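Local atomic coordinates of adenosine kinase (PDB entry 2XTB), a protein that probably catalyses the magnesium-dependent transfer of a phosphate group from ATP to adenosine, yielding AMP in the purine salvage pathway. Residues A[40-45]-A[135-140]. Residues are numbered along the deposited sequence; the frame is centred on the assembly and turned at random.
Sequences ILLSER and TLVADL. With KRM (4-[5-(4-phenoxyphenyl)-1H-pyrazol-3-yl]morpholine), chain B.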
ATOM      1  N   ILE A  40     -14.255   0.058   9.232  1.00 28.22           N
ATOM      2  CA  ILE A  40     -14.174   0.903  10.425  1.00 28.52           C
ATOM      3  C   ILE A  40     -13.039   0.459  11.339  1.00 28.91           C
ATOM      4  O   ILE A  40     -12.597  -0.692  11.275  1.00 29.02           O
ATOM      5  CB  ILE A  40     -15.489   0.889  11.245  1.00 28.43           C
ATOM      6  CG1 ILE A  40     -15.834  -0.535  11.701  1.00 28.26           C
ATOM      7  CG2 ILE A  40     -16.638   1.515  10.450  1.00 28.68           C
ATOM      8  CD1 ILE A  40     -16.468  -0.605  13.061  1.00 27.67           C
ATOM      9  N   LEU A  41     -12.574   1.375  12.191  1.00 29.40           N
ATOM     10  CA  LEU A  41     -11.592   1.042  13.223  1.00 29.77           C
ATOM     11  C   LEU A  41     -12.287   0.406  14.426  1.00 30.07           C
ATOM     12  O   LEU A  41     -13.370   0.840  14.821  1.00 30.09           O
ATOM     13  CB  LEU A  41     -10.807   2.284  13.651  1.00 29.73           C
ATOM     14  CG  LEU A  41      -9.742   2.830  12.693  1.00 29.88           C
ATOM     15  CD1 LEU A  41      -9.359   4.254  13.081  1.00 30.10           C
ATOM     16  CD2 LEU A  41      -8.506   1.935  12.645  1.00 29.85           C
ATOM     17  N   LEU A  42     -11.662  -0.625  14.993  1.00 30.56           N
ATOM     18  CA  LEU A  42     -12.248  -1.383  16.102  1.00 31.15           C
ATOM     19  C   LEU A  42     -12.491  -0.514  17.336  1.00 31.66           C
ATOM     20  O   LEU A  42     -11.558   0.075  17.888  1.00 31.73           O
ATOM     21  CB  LEU A  42     -11.386  -2.608  16.448  1.00 31.03           C
ATOM     22  CG  LEU A  42     -11.773  -3.429  17.686  1.00 31.19           C
ATOM     23  CD1 LEU A  42     -11.790  -4.913  17.389  1.00 31.36           C
ATOM     24  CD2 LEU A  42     -10.854  -3.127  18.859  1.00 31.17           C
ATOM     25  N   SER A  43     -13.753  -0.446  17.753  1.00 32.27           N
ATOM     26  CA  SER A  43     -14.146   0.298  18.946  1.00 32.82           C
ATOM     27  C   SER A  43     -14.678  -0.642  20.035  1.00 33.25           C
ATOM     28  O   SER A  43     -14.561  -1.866  19.926  1.00 33.28           O
ATOM     29  CB  SER A  43     -15.188   1.364  18.591  1.00 32.77           C
ATOM     30  OG  SER A  43     -16.372   0.771  18.088  1.00 32.63           O
ATOM     31  N   GLU A  44     -15.257  -0.059  21.082  1.00 33.76           N
ATOM     32  CA  GLU A  44     -15.861  -0.825  22.174  1.00 34.24           C
ATOM     33  C   GLU A  44     -17.033  -1.684  21.688  1.00 34.13           C
ATOM     34  O   GLU A  44     -17.319  -2.740  22.262  1.00 34.13           O
ATOM     35  CB  GLU A  44     -16.312   0.122  23.301  1.00 34.45           C
ATOM     36  CG  GLU A  44     -16.684  -0.562  24.623  1.00 35.53           C
ATOM     37  CD  GLU A  44     -15.565  -1.433  25.190  1.00 37.26           C
ATOM     38  OE1 GLU A  44     -14.372  -1.113  24.963  1.00 37.63           O
ATOM     39  OE2 GLU A  44     -15.881  -2.440  25.866  1.00 37.95           O
ATOM     40  N   ARG A  45     -17.692  -1.222  20.624  1.00 34.02           N
ATOM     41  CA  ARG A  45     -18.849  -1.903  20.041  1.00 33.87           C
ATOM     42  C   ARG A  45     -18.476  -3.256  19.423  1.00 33.89           C
ATOM     43  O   ARG A  45     -19.317  -4.152  19.330  1.00 34.01           O
ATOM     44  CB  ARG A  45     -19.534  -0.993  19.010  1.00 33.72           C
ATOM     45  CG  ARG A  45     -20.820  -1.538  18.392  1.00 33.60           C
ATOM     46  CD  ARG A  45     -21.881  -1.858  19.441  1.00 33.29           C
ATOM     47  NE  ARG A  45     -23.008  -2.604  18.878  1.00 32.91           N
ATOM     48  CZ  ARG A  45     -23.074  -3.932  18.790  1.00 32.20           C
ATOM     49  NH1 ARG A  45     -22.077  -4.692  19.223  1.00 31.21           N
ATOM     50  NH2 ARG A  45     -24.146  -4.506  18.261  1.00 32.20           N
ATOM     51  N   THR A 135     -16.901  -6.915   5.106  1.00 31.17           N
ATOM     52  CA  THR A 135     -17.004  -5.887   6.141  1.00 30.91           C
ATOM     53  C   THR A 135     -15.736  -5.898   6.988  1.00 30.80           C
ATOM     54  O   THR A 135     -15.377  -6.927   7.570  1.00 30.82           O
ATOM     55  CB  THR A 135     -18.243  -6.099   7.040  1.00 30.81           C
ATOM     56  OG1 THR A 135     -19.419  -6.169   6.226  1.00 30.68           O
ATOM     57  CG2 THR A 135     -18.393  -4.961   8.042  1.00 30.64           C
ATOM     58  N   LEU A 136     -15.062  -4.752   7.058  1.00 30.59           N
ATOM     59  CA  LEU A 136     -13.749  -4.686   7.698  1.00 30.43           C
ATOM     60  C   LEU A 136     -13.759  -4.015   9.070  1.00 30.17           C
ATOM     61  O   LEU A 136     -14.343  -2.944   9.251  1.00 30.00           O
ATOM     62  CB  LEU A 136     -12.717  -4.017   6.775  1.00 30.48           C
ATOM     63  CG  LEU A 136     -12.501  -4.573   5.361  1.00 30.42           C
ATOM     64  CD1 LEU A 136     -11.331  -3.867   4.689  1.00 30.26           C
ATOM     65  CD2 LEU A 136     -12.277  -6.082   5.363  1.00 30.52           C
ATOM     66  N   VAL A 137     -13.116  -4.681  10.027  1.00 29.99           N
ATOM     67  CA  VAL A 137     -12.883  -4.142  11.366  1.00 29.93           C
ATOM     68  C   VAL A 137     -11.383  -4.195  11.631  1.00 29.83           C
ATOM     69  O   VAL A 137     -10.816  -5.274  11.838  1.00 29.75           O
ATOM     70  CB  VAL A 137     -13.613  -4.951  12.462  1.00 29.91           C
ATOM     71  CG1 VAL A 137     -13.744  -4.126  13.731  1.00 30.02           C
ATOM     72  CG2 VAL A 137     -14.969  -5.409  11.983  1.00 30.01           C
ATOM     73  N   ALA A 138     -10.742  -3.029  11.616  1.00 29.65           N
ATOM     74  CA  ALA A 138      -9.290  -2.957  11.734  1.00 29.51           C
ATOM     75  C   ALA A 138      -8.828  -2.466  13.103  1.00 29.35           C
ATOM     76  O   ALA A 138      -9.367  -1.499  13.645  1.00 29.41           O
ATOM     77  CB  ALA A 138      -8.707  -2.083  10.626  1.00 29.45           C
ATOM     78  N   ASP A 139      -7.836  -3.154  13.657  1.00 29.16           N
ATOM     79  CA  ASP A 139      -7.146  -2.698  14.856  1.00 29.09           C
ATOM     80  C   ASP A 139      -5.684  -2.450  14.499  1.00 28.83           C
ATOM     81  O   ASP A 139      -4.950  -3.386  14.183  1.00 28.83           O
ATOM     82  CB  ASP A 139      -7.265  -3.730  15.981  1.00 29.20           C
ATOM     83  CG  ASP A 139      -6.820  -3.181  17.328  1.00 29.78           C
ATOM     84  OD1 ASP A 139      -5.751  -2.533  17.400  1.00 30.33           O
ATOM     85  OD2 ASP A 139      -7.543  -3.402  18.323  1.00 30.19           O
ATOM     86  N   LEU A 140      -5.274  -1.185  14.540  1.00 28.56           N
ATOM     87  CA  LEU A 140      -3.921  -0.793  14.136  1.00 28.34           C
ATOM     88  C   LEU A 140      -2.840  -1.421  15.019  1.00 28.15           C
ATOM     89  O   LEU A 140      -1.842  -1.940  14.514  1.00 28.03           O
ATOM     90  CB  LEU A 140      -3.794   0.737  14.096  1.00 28.38           C
ATOM     91  CG  LEU A 140      -3.949   1.489  12.759  1.00 28.40           C
ATOM     92  CD1 LEU A 140      -4.904   0.810  11.769  1.00 28.27           C
ATOM     93  CD2 LEU A 140      -4.368   2.939  12.994  1.00 28.22           C
TER
HETATM   94  C24 KRM B1344      -2.963   0.336   7.609  1.00 40.55           C
HETATM   95  C23 KRM B1344      -2.789  -0.292   6.232  1.00 40.10           C
HETATM   96  O22 KRM B1344      -4.013  -0.918   5.849  1.00 39.71           O
HETATM   97  C21 KRM B1344      -5.037   0.048   5.610  1.00 40.13           C
HETATM   98  C20 KRM B1344      -5.394   0.775   6.908  1.00 40.81           C
HETATM   99  N19 KRM B1344      -4.159   1.186   7.594  1.00 41.39           N
HETATM  100  C16 KRM B1344      -4.110   2.374   8.293  1.00 41.70           C
HETATM  101  C15 KRM B1344      -5.214   3.110   8.697  1.00 42.03           C
HETATM  102  N17 KRM B1344      -2.950   2.906   8.672  1.00 41.96           N
HETATM  103  N18 KRM B1344      -3.310   4.076   9.357  1.00 42.31           N
HETATM  104  C14 KRM B1344      -4.664   4.201   9.375  1.00 42.94           C
HETATM  105  C11 KRM B1344      -5.389   5.335  10.028  1.00 43.00           C
HETATM  106  C10 KRM B1344      -6.784   5.364  10.104  1.00 43.25           C
HETATM  107  C9  KRM B1344      -7.431   6.438  10.722  1.00 43.51           C
HETATM  108  C12 KRM B1344      -4.651   6.386  10.578  1.00 43.30           C
HETATM  109  C13 KRM B1344      -5.296   7.458  11.195  1.00 43.58           C
HETATM  110  C8  KRM B1344      -6.689   7.493  11.268  1.00 43.72           C
HETATM  111  O7  KRM B1344      -7.290   8.568  11.890  1.00 44.46           O
HETATM  112  C6  KRM B1344      -8.578   8.994  11.638  1.00 45.57           C
HETATM  113  C1  KRM B1344      -9.599   8.707  12.549  1.00 45.88           C
HETATM  114  C5  KRM B1344      -8.871   9.728  10.485  1.00 45.85           C
HETATM  115  C4  KRM B1344     -10.180  10.160  10.241  1.00 46.08           C
HETATM  116  C3  KRM B1344     -11.198   9.865  11.150  1.00 45.76           C
HETATM  117  C2  KRM B1344     -10.908   9.138  12.307  1.00 46.03           C
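I40 pairs with V137, and L41 with A138, where strand 39-41 runs parallel to strand 133-139. Three backbone hydrogen bonds join them: I40 N gives to L136 O (3.0 Å), A138 N gives to I40 O (3.0 Å), and L42 N, just past the strand, gives to A138 O (2.8 Å). Thus I40 bonds through N and O to the residues on either side of its partner V137, and A138 likewise to those flanking L41, the pattern that defines parallel pairing.

The tight part lies on the face carrying I40 and V137. Here V137, a beta-branched residue suited to a strand, is buried; its CG1 meets L42 CB at 3.9 Å, and L34, Q46 and I49 pack around it. L42 has already left the strand, but its side chain points back at the partner. With CG anti to the backbone N (chi1 174°), it continues onto I49 and F50, an apolar contact with helix 49-53. The packing thins at the far end of L42, whose CD2 merely lies 3.4 Å from D139 OD2, a carboxylate acceptable at this partly exposed edge. Beyond, S43 points away from the partner strand.

On the opposite face, A138 contributes just a methyl group. L41 is exposed despite its apolar side chain, yet its CD2 reaches L140 CD1 (3.9 Å), while its CD1 touches C9 on the ligand's central phenyl ring at 3.7 Å. Both methyls of L140 meet the pyrazole, CD2 lying 3.8 Å from C14. The two branched leucines thereby make apolar contacts with the phenyl and pyrazole rings near the adenosine-binding N15. Strand 39-41 is an outermost strand of the small five-stranded sheet that forms the lid over the nucleoside site, as in PfkB-family (ribokinase-like) kinases.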